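Local coordinates for protein NANS (YJHS), A 9-O-acetyl N-acetylneuraminic acid esterase (Escherichia coli O157:H7 EDL933, PDB 3PT5) that removes the 9-O-acetyl group from 9-O-acetyl-N-acetylneuraminic acid as an SGNH-family esterase, probably letting the bacterium grow on this host sialic acid, at residues G133-A138 and E192-T197; A47-I52 and K113-I118; H91-N96 and S296-P301. All coordinates share one frame; numbering follows the deposited sequence.

Contact 1: G133-A138 and E192-T197; sequences GSAFTA and EFDLMT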
# COMPACT_ATOMS: atom_id res chain seq x y z
N GLY A 133 -1.86 -8.31 -8.30
CA GLY A 133 -2.62 -8.92 -9.39
C GLY A 133 -4.11 -8.95 -9.15
O GLY A 133 -4.80 -9.87 -9.61
N SER A 134 -4.60 -7.95 -8.43
CA SER A 134 -6.02 -7.82 -8.17
C SER A 134 -6.62 -6.78 -9.13
O SER A 134 -5.92 -5.92 -9.69
CB SER A 134 -6.26 -7.47 -6.69
OG SER A 134 -5.65 -6.23 -6.38
N ALA A 135 -7.93 -6.89 -9.35
CA ALA A 135 -8.58 -6.06 -10.37
C ALA A 135 -10.08 -6.00 -10.17
O ALA A 135 -10.61 -6.79 -9.43
CB ALA A 135 -8.29 -6.63 -11.76
N PHE A 136 -10.72 -5.08 -10.87
CA PHE A 136 -12.19 -5.04 -10.90
C PHE A 136 -12.77 -5.91 -11.98
O PHE A 136 -13.92 -6.37 -11.85
CB PHE A 136 -12.69 -3.62 -11.08
CG PHE A 136 -12.54 -2.76 -9.85
CD1 PHE A 136 -13.50 -2.78 -8.82
CD2 PHE A 136 -11.40 -1.97 -9.68
CE1 PHE A 136 -13.34 -1.98 -7.68
CE2 PHE A 136 -11.23 -1.17 -8.53
CZ PHE A 136 -12.20 -1.18 -7.53
N THR A 137 -12.01 -6.12 -13.05
CA THR A 137 -12.54 -6.80 -14.24
C THR A 137 -12.01 -8.22 -14.50
O THR A 137 -12.34 -8.85 -15.52
CB THR A 137 -12.44 -5.90 -15.52
OG1 THR A 137 -11.06 -5.73 -15.93
CG2 THR A 137 -13.06 -4.53 -15.27
N ALA A 138 -11.17 -8.71 -13.58
CA ALA A 138 -10.59 -10.04 -13.67
C ALA A 138 -10.10 -10.44 -12.30
O ALA A 138 -9.77 -9.58 -11.48
CB ALA A 138 -9.44 -10.05 -14.65
N GLU A 192 -3.58 -1.25 -12.68
CA GLU A 192 -2.67 -1.86 -13.67
C GLU A 192 -3.31 -3.03 -14.43
O GLU A 192 -3.26 -3.06 -15.65
CB GLU A 192 -1.43 -2.39 -12.97
CG GLU A 192 -0.41 -1.32 -12.57
CD GLU A 192 -0.65 -0.71 -11.20
OE1 GLU A 192 -1.67 -1.00 -10.54
OE2 GLU A 192 0.22 0.12 -10.76
N PHE A 193 -3.84 -4.00 -13.70
CA PHE A 193 -4.38 -5.20 -14.41
C PHE A 193 -5.61 -4.86 -15.21
O PHE A 193 -5.85 -5.43 -16.30
CB PHE A 193 -4.63 -6.36 -13.46
CG PHE A 193 -3.42 -7.23 -13.24
CD1 PHE A 193 -2.14 -6.69 -13.31
CD2 PHE A 193 -3.57 -8.59 -12.98
CE1 PHE A 193 -1.03 -7.48 -13.12
CE2 PHE A 193 -2.45 -9.39 -12.80
CZ PHE A 193 -1.19 -8.85 -12.87
N ASP A 194 -6.39 -3.93 -14.71
CA ASP A 194 -7.59 -3.49 -15.46
C ASP A 194 -7.25 -2.78 -16.78
O ASP A 194 -8.05 -2.80 -17.71
CB ASP A 194 -8.51 -2.63 -14.58
CG ASP A 194 -9.26 -3.46 -13.54
OD1 ASP A 194 -9.94 -4.45 -13.92
OD2 ASP A 194 -9.18 -3.14 -12.34
N LEU A 195 -6.06 -2.20 -16.87
CA LEU A 195 -5.60 -1.58 -18.12
C LEU A 195 -5.53 -2.57 -19.26
O LEU A 195 -5.60 -2.19 -20.43
CB LEU A 195 -4.20 -1.00 -17.96
CG LEU A 195 -3.99 0.13 -16.97
CD1 LEU A 195 -2.49 0.39 -16.82
CD2 LEU A 195 -4.69 1.36 -17.45
N MET A 196 -5.33 -3.84 -18.93
CA MET A 196 -5.09 -4.88 -19.93
C MET A 196 -6.34 -5.53 -20.48
O MET A 196 -6.27 -6.19 -21.51
CB MET A 196 -4.21 -5.98 -19.31
CG MET A 196 -2.83 -5.49 -18.97
SD MET A 196 -1.76 -6.86 -18.52
CE MET A 196 -2.14 -7.05 -16.82
N THR A 197 -7.46 -5.39 -19.76
CA THR A 197 -8.65 -6.19 -20.11
C THR A 197 -9.48 -5.46 -21.16
O THR A 197 -9.39 -4.24 -21.33
CB THR A 197 -9.55 -6.58 -18.88
OG1 THR A 197 -10.31 -5.45 -18.46
CG2 THR A 197 -8.73 -7.10 -17.71

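Contact 2: A47-I52 and K113-I118; sequences APHPRI and KLLPFI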
# COMPACT_ATOMS: atom_id res chain seq x y z
N ALA A 47 13.96 1.29 9.03
CA ALA A 47 13.88 0.97 10.45
C ALA A 47 12.44 1.08 10.96
O ALA A 47 11.77 2.10 10.76
CB ALA A 47 14.78 1.94 11.24
N PRO A 48 11.96 0.05 11.66
CA PRO A 48 10.65 0.15 12.31
C PRO A 48 10.76 1.19 13.43
O PRO A 48 11.86 1.52 13.85
CB PRO A 48 10.48 -1.24 12.93
CG PRO A 48 11.39 -2.15 12.08
CD PRO A 48 12.57 -1.28 11.86
N HIS A 49 9.63 1.73 13.89
CA HIS A 49 9.62 2.71 14.98
C HIS A 49 8.56 2.30 15.97
O HIS A 49 7.51 1.81 15.56
CB HIS A 49 9.31 4.11 14.42
CG HIS A 49 9.39 5.19 15.45
ND1 HIS A 49 8.45 5.35 16.44
CD2 HIS A 49 10.32 6.16 15.66
CE1 HIS A 49 8.78 6.37 17.21
NE2 HIS A 49 9.92 6.87 16.76
N PRO A 50 8.83 2.46 17.29
CA PRO A 50 7.83 2.00 18.26
C PRO A 50 6.46 2.66 18.20
O PRO A 50 5.50 2.13 18.76
CB PRO A 50 8.48 2.31 19.61
CG PRO A 50 9.91 2.43 19.35
CD PRO A 50 10.07 2.93 17.94
N ARG A 51 6.36 3.83 17.55
CA ARG A 51 5.09 4.52 17.46
C ARG A 51 4.34 4.21 16.16
O ARG A 51 3.24 4.73 15.95
CB ARG A 51 5.28 6.03 17.63
CG ARG A 51 5.62 6.44 19.07
CD ARG A 51 6.10 7.88 19.04
NE ARG A 51 5.03 8.81 18.70
CZ ARG A 51 5.23 10.04 18.22
NH1 ARG A 51 6.48 10.47 18.01
NH2 ARG A 51 4.20 10.83 17.94
N ILE A 52 4.92 3.34 15.32
CA ILE A 52 4.35 3.12 13.98
C ILE A 52 3.98 1.65 13.86
O ILE A 52 4.86 0.78 13.92
CB ILE A 52 5.36 3.47 12.89
CG1 ILE A 52 5.72 4.96 12.98
CG2 ILE A 52 4.79 3.13 11.48
CD1 ILE A 52 6.74 5.40 11.98
N LYS A 113 7.36 9.49 7.61
CA LYS A 113 7.39 10.90 7.19
C LYS A 113 6.23 11.73 7.76
O LYS A 113 6.35 12.96 7.87
CB LYS A 113 7.50 11.02 5.67
CG LYS A 113 8.86 10.55 5.16
CD LYS A 113 8.89 10.43 3.62
CE LYS A 113 10.23 9.83 3.14
NZ LYS A 113 10.26 9.82 1.66
N LEU A 114 5.14 11.07 8.14
CA LEU A 114 4.00 11.73 8.82
C LEU A 114 4.21 11.93 10.34
O LEU A 114 3.68 12.88 10.93
CB LEU A 114 2.74 10.90 8.64
CG LEU A 114 2.06 10.80 7.28
CD1 LEU A 114 0.96 9.71 7.35
CD2 LEU A 114 1.44 12.18 6.90
N LEU A 115 4.97 11.03 10.96
CA LEU A 115 5.07 11.00 12.41
C LEU A 115 5.50 12.34 13.01
O LEU A 115 4.97 12.72 14.05
CB LEU A 115 6.02 9.87 12.86
CG LEU A 115 6.06 9.49 14.34
CD1 LEU A 115 4.80 8.79 14.81
CD2 LEU A 115 7.28 8.64 14.52
N PRO A 116 6.43 13.08 12.35
CA PRO A 116 6.85 14.31 13.06
C PRO A 116 5.75 15.34 13.19
O PRO A 116 5.88 16.28 13.98
CB PRO A 116 7.96 14.86 12.16
CG PRO A 116 8.42 13.73 11.34
CD PRO A 116 7.26 12.83 11.15
N PHE A 117 4.67 15.16 12.44
CA PHE A 117 3.60 16.15 12.39
C PHE A 117 2.42 15.91 13.33
O PHE A 117 1.47 16.71 13.39
CB PHE A 117 3.14 16.25 10.94
CG PHE A 117 4.18 16.80 10.04
CD1 PHE A 117 4.39 18.18 9.95
CD2 PHE A 117 4.97 15.96 9.29
CE1 PHE A 117 5.36 18.69 9.10
CE2 PHE A 117 5.92 16.45 8.45
CZ PHE A 117 6.13 17.83 8.35
N ILE A 118 2.48 14.83 14.10
CA ILE A 118 1.35 14.46 14.98
C ILE A 118 1.75 14.58 16.46
O ILE A 118 2.93 14.68 16.77
CB ILE A 118 0.81 13.01 14.69
CG1 ILE A 118 1.79 11.97 15.20
CG2 ILE A 118 0.48 12.79 13.20
CD1 ILE A 118 1.30 10.56 15.07
O HOH W 1 5.67 13.00 16.72

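Contact 3: H91-N96 and S296-P301; sequences HPLATN and SAYRSP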
# COMPACT_ATOMS: atom_id res chain seq x y z
N HIS A 91 15.76 -10.84 -1.03
CA HIS A 91 16.81 -10.45 -1.92
C HIS A 91 17.98 -11.45 -1.78
O HIS A 91 18.27 -11.90 -0.67
CB HIS A 91 17.28 -9.05 -1.51
CG HIS A 91 18.19 -8.41 -2.49
ND1 HIS A 91 19.53 -8.70 -2.54
CD2 HIS A 91 17.95 -7.51 -3.47
CE1 HIS A 91 20.09 -7.98 -3.50
NE2 HIS A 91 19.15 -7.25 -4.08
N PRO A 92 18.61 -11.84 -2.90
CA PRO A 92 19.76 -12.80 -2.79
C PRO A 92 20.86 -12.41 -1.80
O PRO A 92 21.53 -13.28 -1.24
CB PRO A 92 20.34 -12.85 -4.20
CG PRO A 92 19.46 -11.97 -5.07
CD PRO A 92 18.31 -11.44 -4.29
N LEU A 93 21.08 -11.11 -1.61
CA LEU A 93 22.19 -10.61 -0.78
C LEU A 93 21.70 -10.15 0.60
O LEU A 93 22.39 -9.39 1.29
CB LEU A 93 22.93 -9.48 -1.50
CG LEU A 93 23.38 -9.70 -2.95
CD1 LEU A 93 24.08 -8.44 -3.45
CD2 LEU A 93 24.25 -10.99 -3.13
N ALA A 94 20.52 -10.60 1.01
CA ALA A 94 20.07 -10.38 2.38
C ALA A 94 20.81 -11.34 3.33
O ALA A 94 20.77 -12.58 3.14
CB ALA A 94 18.58 -10.59 2.50
N THR A 95 21.47 -10.75 4.33
CA THR A 95 22.22 -11.47 5.39
C THR A 95 21.26 -12.07 6.42
O THR A 95 21.23 -13.29 6.65
CB THR A 95 23.13 -10.51 6.19
OG1 THR A 95 23.89 -9.69 5.30
CG2 THR A 95 24.08 -11.29 7.12
N ASN A 96 20.49 -11.18 7.05
CA ASN A 96 19.68 -11.53 8.18
C ASN A 96 18.23 -11.55 7.74
O ASN A 96 17.62 -10.51 7.54
CB ASN A 96 19.91 -10.50 9.30
CG ASN A 96 19.18 -10.84 10.59
OD1 ASN A 96 18.32 -11.72 10.65
ND2 ASN A 96 19.52 -10.12 11.65
N SER A 296 17.81 -4.15 -7.51
CA SER A 296 17.12 -5.28 -8.16
C SER A 296 17.95 -6.06 -9.17
O SER A 296 17.57 -7.18 -9.54
CB SER A 296 15.87 -4.76 -8.83
OG SER A 296 16.25 -3.89 -9.89
N ALA A 297 19.09 -5.49 -9.59
CA ALA A 297 19.92 -6.10 -10.61
C ALA A 297 20.41 -7.48 -10.17
O ALA A 297 20.70 -8.31 -11.02
CB ALA A 297 21.12 -5.20 -10.92
N TYR A 298 20.45 -7.71 -8.85
CA TYR A 298 20.95 -8.98 -8.30
C TYR A 298 19.93 -10.10 -8.29
O TYR A 298 20.26 -11.26 -8.05
CB TYR A 298 21.53 -8.76 -6.88
CG TYR A 298 22.86 -8.07 -6.93
CD1 TYR A 298 24.03 -8.80 -7.15
CD2 TYR A 298 22.96 -6.69 -6.79
CE1 TYR A 298 25.25 -8.20 -7.21
CE2 TYR A 298 24.23 -6.05 -6.86
CZ TYR A 298 25.36 -6.84 -7.08
OH TYR A 298 26.63 -6.30 -7.15
N ARG A 299 18.66 -9.76 -8.55
CA ARG A 299 17.61 -10.77 -8.59
C ARG A 299 17.57 -11.53 -9.92
O ARG A 299 18.06 -11.07 -10.93
CB ARG A 299 16.24 -10.16 -8.29
CG ARG A 299 16.14 -9.60 -6.89
CD ARG A 299 14.77 -9.73 -6.31
NE ARG A 299 14.62 -9.08 -5.02
CZ ARG A 299 13.78 -9.50 -4.06
NH1 ARG A 299 13.66 -8.85 -2.90
NH2 ARG A 299 13.07 -10.61 -4.24
N SER A 300 16.93 -12.70 -9.87
CA SER A 300 16.93 -13.67 -10.96
C SER A 300 15.54 -14.30 -10.97
O SER A 300 14.79 -14.12 -10.02
CB SER A 300 18.00 -14.73 -10.71
OG SER A 300 19.30 -14.17 -10.69
N PRO A 301 15.16 -15.04 -12.04
CA PRO A 301 13.81 -15.63 -12.03
C PRO A 301 13.49 -16.47 -10.79
O PRO A 301 12.35 -16.50 -10.35
CB PRO A 301 13.78 -16.46 -13.31
CG PRO A 301 14.74 -15.71 -14.24
CD PRO A 301 15.83 -15.18 -13.35

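Contact 1: G133-A138 and E192-T197
D194 reaches across to the backbone of F136 and T137. From its CB, a first torsion of -73° sets CG anti to the carbonyl carbon and turns the carboxylate to the other loop. CG passes 3.4 Å from F136 N. OD2 takes the N-H of F136 on its syn lone pair, 2.9 Å from F136 N and almost straight at 178°. Q190 adds a second donor to OD2. OD1 uses its syn lone pair for T137 N, at 2.8 Å with a bent angle of 139°. The anti lone pair of OD1 takes T137 OG1 at 2.6 Å. That hydroxyl in turn accepts from T197 OG1 at 2.7 Å, so the two hydroxyls and the carboxylate form a short chain of hydrogen bonds between the loops. A135 CB lies beside the carboxylate, 3.5 Å from D194 OD1. F193 lays one ring face on G133 CA, a CH-pi contact 3.8 Å from the ring centroid. M196 CE covers the opposite face. The loops follow strands 122-130 and 182-189, two parallel strands on either side of strand 20-28 in the central sheet. Such loops at the C-terminal ends of the strands form the active-site side of the SGNH hydrolase fold.

Contact 2: A47-I52 and K113-I118
L115 has its CG anti to the backbone N (chi1 -169°), and H49 has the same kind of first torsion (chi1 -175°). These two settings bring L115 CD2 over the middle of the H49 ring. The setting is a surface junction of the SGNH alpha/beta fold. A type I turn from H49 to I52 leads into strand 52-55, and it packs against the 3-10 segment 115-117 near the end of helix 107-114.

L115 is the wedge between the two parts, and each of its methyl groups has its own flat partner. CD2 makes a CH-pi contact with H49, 3.8 Å from the ring centroid and 9° off the ring normal. P50 CD covers the opposite face of the imidazole. The ring is also held from within the turn: R51 N donates to H49 ND1 at 2.8 Å, close to the ring plane. L115 CD2 meets I52 as well, with CD1 of the buried I52 4.2 Å from it.

L115 CD1 lies over the centre of the guanidinium of R51, 3.7 Å from R51 CZ. The bend of the arginine chain at chi3 helps to place this flat group above the leucine. I118 comes from the other direction, its CG1 3.8 Å from R51 NH2. I118 and L115 also touch I124 of strand 122-130, so the junction rests on the central sheet.

The charged end is bonded as well as packed. R51 NH2 donates to the carbonyl of A122, at the start of that strand. It also donates to a water at 2.9 Å. The water in turn donates hydrogen bonds to two backbone carbonyls, L115 O at 2.8 Å and I118 O at 3.2 Å.

Contact 3: H91-N96 and S296-P301
The type I turn from H91 to A94 lies against the 3-10 segment 296-298 and the residue after it, with P92 CA 6.5 Å from R299 CA. L93 sets CD1 over the centre of the Y298 ring, a CH-pi contact 3.7 Å from the centroid and 12° off the ring normal. P92 packs beside it, its CG 3.2 Å from Y298 O and its CD 3.9 Å from R299 CG. A first torsion of -169° swings the H91 ring away from the backbone N, so that CE1 meets Y298 CB at 3.8 Å.

The guanidinium of R299 lies face-on to the backbone of H91, and stands 89° from the imidazole plane. H91 N is 3.4 Å from R299 NH1, but both are donors and do not bond. The arginine is held by backbone carbonyls: NE by E37, and NH2 by Y89 and N303. H91 ND1 accepts from L93 N at 3.0 Å, and NE2 bonds to the carbonyl of G295, consistent with the ring proton on NE2. The two segments themselves meet by packing, but G295 and Y89, at their flanks, add polar ties between the same loops that hold the imidazole and guanidinium in place.

From the N terminus, residues 47-52 come first, just before strand 52-55. Residues 91-96 follow. Contact 2 then closes at 113-118, so contacts 2 and 3 cross along the chain. Contact 1 opens at 133-138, after strand 122-130, and closes at 192-197, after strand 182-189. It falls wholly within the span of contact 3, which closes last, at 296-301. Contacts 1 and 2 are in series and lie on opposite sides of the chain's centre, their centres about 33 Å apart. Contact 1 joins two loops after parallel strands, and contact 2 a strand entry and a helix end. Contact 3 joins the loop between strand 73-75 and helix 107-114 to that between strand 265-268 and helix 315-335.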